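Local coordinates for structural protein ORF273 (Acidianus two-tailed virus, PDB 4ART) that is a structural protein of the virion of an archaeal virus, with a new fold stable to heat and acid, its precise role not established, at residues A[118-121]-A[122-126]; A[177-181]-A[182-186]. One frame throughout, in Å; residues are numbered along the deposited sequence.

Contact 1 of 2, residues A[118-121]-A[122-126]; sequences KFYL and EKAGF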
ATOM      1  N   LYS A 118       0.180  10.134  14.270  1.00 28.59           N
ATOM      2  CA  LYS A 118      -0.847   9.870  15.286  1.00 30.31           C
ATOM      3  C   LYS A 118      -0.169   9.495  16.615  1.00 36.67           C
ATOM      4  O   LYS A 118      -0.473  10.082  17.651  1.00 38.21           O
ATOM      5  CB  LYS A 118      -1.788   8.740  14.822  1.00 32.83           C
ATOM      6  CG  LYS A 118      -2.761   8.229  15.888  1.00 43.15           C
ATOM      7  CD  LYS A 118      -3.718   7.171  15.343  1.00 55.44           C
ATOM      8  CE  LYS A 118      -3.181   5.776  15.320  1.00 77.05           C
ATOM      9  NZ  LYS A 118      -4.062   4.877  14.528  1.00 91.87           N
ATOM     10  N   PHE A 119       0.748   8.533  16.567  1.00 34.13           N
ATOM     11  CA  PHE A 119       1.500   8.050  17.722  1.00 34.90           C
ATOM     12  C   PHE A 119       2.314   9.180  18.382  1.00 37.23           C
ATOM     13  O   PHE A 119       2.254   9.301  19.596  1.00 37.73           O
ATOM     14  CB  PHE A 119       2.383   6.841  17.337  1.00 36.47           C
ATOM     15  CG  PHE A 119       1.657   5.603  16.796  1.00 38.94           C
ATOM     16  CD1 PHE A 119       0.327   5.359  17.109  1.00 43.27           C
ATOM     17  CD2 PHE A 119       2.333   4.648  16.031  1.00 41.75           C
ATOM     18  CE1 PHE A 119      -0.323   4.187  16.648  1.00 45.39           C
ATOM     19  CE2 PHE A 119       1.670   3.480  15.569  1.00 44.91           C
ATOM     20  CZ  PHE A 119       0.353   3.267  15.878  1.00 44.09           C
ATOM     21  N   TYR A 120       3.000  10.044  17.595  1.00 31.54           N
ATOM     22  CA  TYR A 120       3.768  11.177  18.150  1.00 32.05           C
ATOM     23  C   TYR A 120       2.839  12.176  18.811  1.00 36.02           C
ATOM     24  O   TYR A 120       3.093  12.570  19.951  1.00 37.20           O
ATOM     25  CB  TYR A 120       4.657  11.894  17.094  1.00 33.54           C
ATOM     26  CG  TYR A 120       5.243  13.199  17.622  1.00 35.45           C
ATOM     27  CD1 TYR A 120       6.422  13.208  18.365  1.00 37.19           C
ATOM     28  CD2 TYR A 120       4.577  14.415  17.439  1.00 36.70           C
ATOM     29  CE1 TYR A 120       6.917  14.389  18.926  1.00 39.82           C
ATOM     30  CE2 TYR A 120       5.081  15.608  17.965  1.00 38.77           C
ATOM     31  CZ  TYR A 120       6.251  15.591  18.710  1.00 47.02           C
ATOM     32  OH  TYR A 120       6.725  16.769  19.247  1.00 50.63           O
ATOM     33  N   LEU A 121       1.772  12.619  18.088  1.00 31.03           N
ATOM     34  CA  LEU A 121       0.817  13.586  18.617  1.00 31.66           C
ATOM     35  C   LEU A 121       0.251  13.173  19.966  1.00 38.34           C
ATOM     36  O   LEU A 121       0.262  13.966  20.904  1.00 37.98           O
ATOM     37  CB  LEU A 121      -0.307  13.872  17.620  1.00 31.24           C
ATOM     38  CG  LEU A 121       0.051  14.723  16.389  1.00 34.49           C
ATOM     39  CD1 LEU A 121      -1.057  14.671  15.384  1.00 31.60           C
ATOM     40  CD2 LEU A 121       0.365  16.174  16.747  1.00 38.26           C
ATOM     41  N   GLU A 122      -0.189  11.921  20.076  1.00 37.65           N
ATOM     42  CA  GLU A 122      -0.781  11.371  21.301  1.00 39.09           C
ATOM     43  C   GLU A 122       0.204  11.201  22.437  1.00 46.42           C
ATOM     44  O   GLU A 122      -0.162  11.408  23.600  1.00 48.24           O
ATOM     45  CB  GLU A 122      -1.512  10.068  21.008  1.00 39.63           C
ATOM     46  CG  GLU A 122      -2.753  10.367  20.215  1.00 47.01           C
ATOM     47  CD  GLU A 122      -3.565   9.233  19.630  1.00 60.14           C
ATOM     48  OE1 GLU A 122      -3.198   8.043  19.779  1.00 51.17           O
ATOM     49  OE2 GLU A 122      -4.632   9.551  19.067  1.00 46.36           O
ATOM     50  N   LYS A 123       1.445  10.837  22.104  1.00 43.15           N
ATOM     51  CA  LYS A 123       2.520  10.672  23.081  1.00 44.51           C
ATOM     52  C   LYS A 123       2.904  12.044  23.629  1.00 50.05           C
ATOM     53  O   LYS A 123       3.235  12.131  24.794  1.00 51.06           O
ATOM     54  CB  LYS A 123       3.738   9.932  22.474  1.00 44.99           C
ATOM     55  CG  LYS A 123       4.551   9.168  23.492  1.00 63.89           C
ATOM     56  CD  LYS A 123       5.822   8.561  22.927  1.00 66.28           C
ATOM     57  CE  LYS A 123       6.588   7.897  24.039  1.00 62.32           C
ATOM     58  NZ  LYS A 123       7.703   7.050  23.541  1.00 78.66           N
ATOM     59  N   ALA A 124       2.805  13.113  22.804  1.00 46.39           N
ATOM     60  CA  ALA A 124       3.124  14.497  23.188  1.00 46.81           C
ATOM     61  C   ALA A 124       1.990  15.200  23.956  1.00 52.92           C
ATOM     62  O   ALA A 124       2.169  16.337  24.391  1.00 54.46           O
ATOM     63  CB  ALA A 124       3.512  15.313  21.960  1.00 46.61           C
ATOM     64  N   GLY A 125       0.841  14.535  24.105  1.00 48.16           N
ATOM     65  CA  GLY A 125      -0.296  15.074  24.841  1.00 48.17           C
ATOM     66  C   GLY A 125      -1.437  15.609  23.998  1.00 48.63           C
ATOM     67  O   GLY A 125      -2.465  16.000  24.552  1.00 49.11           O
ATOM     68  N   PHE A 126      -1.256  15.690  22.667  1.00 42.18           N
ATOM     69  CA  PHE A 126      -2.332  16.148  21.788  1.00 41.87           C
ATOM     70  C   PHE A 126      -3.399  15.035  21.651  1.00 46.51           C
ATOM     71  O   PHE A 126      -3.106  13.850  21.848  1.00 45.31           O
ATOM     72  CB  PHE A 126      -1.786  16.552  20.401  1.00 40.83           C
ATOM     73  CG  PHE A 126      -0.929  17.797  20.383  1.00 40.49           C
ATOM     74  CD1 PHE A 126       0.444  17.720  20.572  1.00 41.23           C
ATOM     75  CD2 PHE A 126      -1.496  19.046  20.179  1.00 42.72           C
ATOM     76  CE1 PHE A 126       1.238  18.887  20.559  1.00 43.41           C
ATOM     77  CE2 PHE A 126      -0.705  20.209  20.137  1.00 43.67           C
ATOM     78  CZ  PHE A 126       0.658  20.125  20.324  1.00 41.99           C
TER

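Contact 2 of 2, residues A[177-181]-A[182-186]; sequences QKLGN and KPRTI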
ATOM      1  N   GLN A 177       5.505  24.310  14.719  1.00 47.51           N
ATOM      2  CA  GLN A 177       5.238  25.411  13.804  1.00 49.00           C
ATOM      3  C   GLN A 177       3.733  25.583  13.537  1.00 51.96           C
ATOM      4  O   GLN A 177       3.229  26.701  13.530  1.00 52.89           O
ATOM      5  CB  GLN A 177       5.998  25.181  12.483  1.00 50.56           C
ATOM      6  CG  GLN A 177       6.061  26.411  11.571  1.00 77.05           C
ATOM      7  CD  GLN A 177       6.975  27.501  12.111  1.00101.97           C
ATOM      8  OE1 GLN A 177       7.887  27.260  12.924  1.00 99.70           O
ATOM      9  NE2 GLN A 177       6.741  28.730  11.673  1.00 93.10           N
ATOM     10  N   LYS A 178       3.010  24.470  13.363  1.00 47.35           N
ATOM     11  CA  LYS A 178       1.578  24.487  13.059  1.00 46.78           C
ATOM     12  C   LYS A 178       0.631  24.568  14.270  1.00 52.87           C
ATOM     13  O   LYS A 178      -0.379  25.260  14.192  1.00 54.13           O
ATOM     14  CB  LYS A 178       1.210  23.307  12.139  1.00 47.21           C
ATOM     15  CG  LYS A 178      -0.042  23.542  11.276  1.00 71.25           C
ATOM     16  CD  LYS A 178       0.266  24.272   9.960  1.00 80.12           C
ATOM     17  CE  LYS A 178      -0.933  24.296   9.043  1.00 87.41           C
ATOM     18  NZ  LYS A 178      -0.524  24.481   7.625  1.00 92.39           N
ATOM     19  N   LEU A 179       0.938  23.870  15.371  1.00 50.01           N
ATOM     20  CA  LEU A 179       0.036  23.809  16.535  1.00 50.34           C
ATOM     21  C   LEU A 179       0.493  24.522  17.781  1.00 52.67           C
ATOM     22  O   LEU A 179      -0.326  24.804  18.644  1.00 52.26           O
ATOM     23  CB  LEU A 179      -0.260  22.336  16.912  1.00 49.56           C
ATOM     24  CG  LEU A 179      -0.710  21.381  15.817  1.00 52.85           C
ATOM     25  CD1 LEU A 179      -0.787  19.957  16.361  1.00 51.88           C
ATOM     26  CD2 LEU A 179      -2.047  21.784  15.251  1.00 56.37           C
ATOM     27  N   GLY A 180       1.791  24.706  17.923  1.00 49.41           N
ATOM     28  CA  GLY A 180       2.363  25.269  19.136  1.00 50.74           C
ATOM     29  C   GLY A 180       2.842  24.176  20.072  1.00 55.12           C
ATOM     30  O   GLY A 180       2.853  23.000  19.703  1.00 52.16           O
ATOM     31  N   ASN A 181       3.385  24.565  21.228  1.00 56.45           N
ATOM     32  CA  ASN A 181       3.927  23.582  22.165  1.00 57.86           C
ATOM     33  C   ASN A 181       2.888  23.037  23.146  1.00 64.17           C
ATOM     34  O   ASN A 181       3.036  21.913  23.626  1.00 65.45           O
ATOM     35  CB  ASN A 181       5.210  24.094  22.863  1.00 61.38           C
ATOM     36  CG  ASN A 181       6.430  23.189  22.718  1.00 92.28           C
ATOM     37  OD1 ASN A 181       6.571  22.406  21.761  1.00 81.91           O
ATOM     38  ND2 ASN A 181       7.365  23.294  23.666  1.00 87.46           N
ATOM     39  N   LYS A 182       1.830  23.800  23.408  1.00 61.43           N
ATOM     40  CA  LYS A 182       0.780  23.383  24.330  1.00 61.94           C
ATOM     41  C   LYS A 182      -0.139  22.319  23.696  1.00 63.97           C
ATOM     42  O   LYS A 182      -0.795  22.593  22.682  1.00 63.69           O
ATOM     43  CB  LYS A 182      -0.023  24.594  24.839  1.00 66.20           C
ATOM     44  CG  LYS A 182      -0.864  24.311  26.089  1.00 83.21           C
ATOM     45  CD  LYS A 182      -2.174  25.126  26.126  1.00 95.77           C
ATOM     46  CE  LYS A 182      -2.036  26.538  26.669  1.00109.45           C
ATOM     47  NZ  LYS A 182      -1.850  26.569  28.146  1.00119.01           N
ATOM     48  N   PRO A 183      -0.195  21.102  24.291  1.00 57.46           N
ATOM     49  CA  PRO A 183      -1.107  20.067  23.779  1.00 54.85           C
ATOM     50  C   PRO A 183      -2.571  20.414  24.051  1.00 57.53           C
ATOM     51  O   PRO A 183      -2.898  20.996  25.095  1.00 59.90           O
ATOM     52  CB  PRO A 183      -0.685  18.819  24.549  1.00 56.18           C
ATOM     53  CG  PRO A 183       0.627  19.173  25.208  1.00 61.30           C
ATOM     54  CD  PRO A 183       0.521  20.620  25.483  1.00 58.52           C
ATOM     55  N   ARG A 184      -3.444  20.045  23.092  1.00 50.34           N
ATOM     56  CA  ARG A 184      -4.881  20.255  22.963  1.00 49.45           C
ATOM     57  C   ARG A 184      -5.467  19.221  21.973  1.00 49.26           C
ATOM     58  O   ARG A 184      -4.730  18.440  21.372  1.00 44.22           O
ATOM     59  CB  ARG A 184      -5.159  21.690  22.436  1.00 49.86           C
ATOM     60  CG  ARG A 184      -4.453  22.073  21.117  1.00 52.95           C
ATOM     61  CD  ARG A 184      -5.134  23.270  20.484  1.00 56.68           C
ATOM     62  NE  ARG A 184      -4.427  23.752  19.299  1.00 57.84           N
ATOM     63  CZ  ARG A 184      -4.840  23.589  18.045  1.00 68.18           C
ATOM     64  NH1 ARG A 184      -5.954  22.924  17.787  1.00 57.35           N
ATOM     65  NH2 ARG A 184      -4.129  24.076  17.040  1.00 59.49           N
ATOM     66  N   THR A 185      -6.800  19.242  21.805  1.00 47.32           N
ATOM     67  CA  THR A 185      -7.487  18.411  20.833  1.00 45.94           C
ATOM     68  C   THR A 185      -7.355  19.133  19.495  1.00 47.88           C
ATOM     69  O   THR A 185      -7.680  20.319  19.406  1.00 49.68           O
ATOM     70  CB  THR A 185      -8.962  18.200  21.216  1.00 53.48           C
ATOM     71  OG1 THR A 185      -9.042  17.754  22.571  1.00 53.59           O
ATOM     72  CG2 THR A 185      -9.664  17.200  20.287  1.00 53.25           C
ATOM     73  N   ILE A 186      -6.890  18.432  18.469  1.00 41.04           N
ATOM     74  CA  ILE A 186      -6.773  18.989  17.117  1.00 39.53           C
ATOM     75  C   ILE A 186      -7.899  18.437  16.234  1.00 42.66           C
ATOM     76  O   ILE A 186      -8.443  17.367  16.525  1.00 41.77           O
ATOM     77  CB  ILE A 186      -5.354  18.744  16.522  1.00 41.02           C
ATOM     78  CG1 ILE A 186      -5.087  17.253  16.222  1.00 39.41           C
ATOM     79  CG2 ILE A 186      -4.290  19.336  17.436  1.00 43.03           C
ATOM     80  CD1 ILE A 186      -4.149  16.990  15.097  1.00 45.72           C
TER

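Contact 1 of 2, residues A[118-121]-A[122-126]
L121 and F126 meet where helix 113-123 closes in a Schellman motif and the chain turns toward strand 127-128. The helical bonds come first. E122 N donates to K118 O at 3.1 Å and is nearly straight, with an N-H...O angle of 165°. K123 N donates to F119 O at the same length but less straight. A124 N binds Y120 O at 2.9 Å and adds a weak second bond to L121 O. L121 O takes the N-H of F126, five residues on, at 2.9 Å. The donor stands tilted from the carbonyl plane and the N-H...O angle is 134°. G125 N gives a weak bond back to E122 O. G125 has a positive phi, and this reverses the backbone so that the F126 N-H turns back to the helix end.

L121 O also lies at the edge of the F126 ring, in its plane. F126 CG stands beside its backbone N (chi1 -69°), and this places the ring next to L121. The L121 branch CD2 comes within 4.1 Å of F126 CD1, and the two side chains cross at a slant. V175 and L179 of helix 171-179 pack on this pair. Beside it, A124 CB sits over one face of the Y120 ring, one helical turn back, offset toward its rim.

E122 is buried, and its carboxylate is satisfied outside the helix. OE1 accepts the backbone N-H of T134, and OE2 has a weak bond to a glycerol, probably from the crystallisation liquor. K118 runs beside E122, but its NZ is 6.2 Å from E122 OE1 and has a long, weak ion pair with D115. The aliphatic part of K118 touches the carboxylate, with K118 CG 3.9 Å from E122 OE2.

Contact 2 of 2, residues A[177-181]-A[182-186]
L179, the last residue of helix 171-179, packs against I186 and R184 across the loop that leads into strand 185-186. The two ends of this helix-loop-strand connection are thus held together by side chains.

The apolar contact joins L179 and I186. L179 CD1 lies 3.7 Å from I186 CG2, and the two side chains cross at about a right angle. In L179, CG is anti to the carbonyl carbon (chi1 -50°), which carries both methyl branches toward the strand. L121, on helix 113-123, and F126 touch both residues. I194 of helix 188-201 packs on L179, and F191 of the same helix packs on I186.

The second kind is between a methyl and a guanidinium. L179 CD2 approaches R184 NH2 obliquely at 3.6 Å. I186 CG2 stands over one face of the same group, 3.9 Å above its plane and toward its rim. R184 CG sits between its backbone N and carbonyl carbon (chi1 55°), and the chain is extended from there to NE; this brings the guanidinium beside L179. Its charge is met elsewhere, by a salt bridge from NH1 to E190 OE1.

The backbone makes the turn. G180 leaves the helix with a positive phi of 96°. Farther on, P183 CD packs 3.4 Å from N181 O.

No hydrogen bond links 177-181 to 182-186. Backbone bonds instead join R184 and I186 to R127, and I186 to A129, just past strand 127-128. Across the loop itself, the grip therefore comes from van der Waals packing, with the arginine held by its acidic partner.

How the contacts relate
Both contacts lie at a helix end where a glycine of positive phi leads the chain toward a short strand. The two strands, 127-128 and 185-186, pair in parallel. Contact 1 is partly buried, whereas contact 2 is a surface contact farther from the centre of the chain. Their centres are about 10 Å apart and they touch directly. P183 packs against the carbonyl oxygens of A124 and G125, and the F126 ring meets backbone oxygens of K182 and R184. The chemistry differs with place. In 118-126 backbone hydrogen bonds close the helix. In 177-186 the two halves meet through aliphatic groups and a guanidinium.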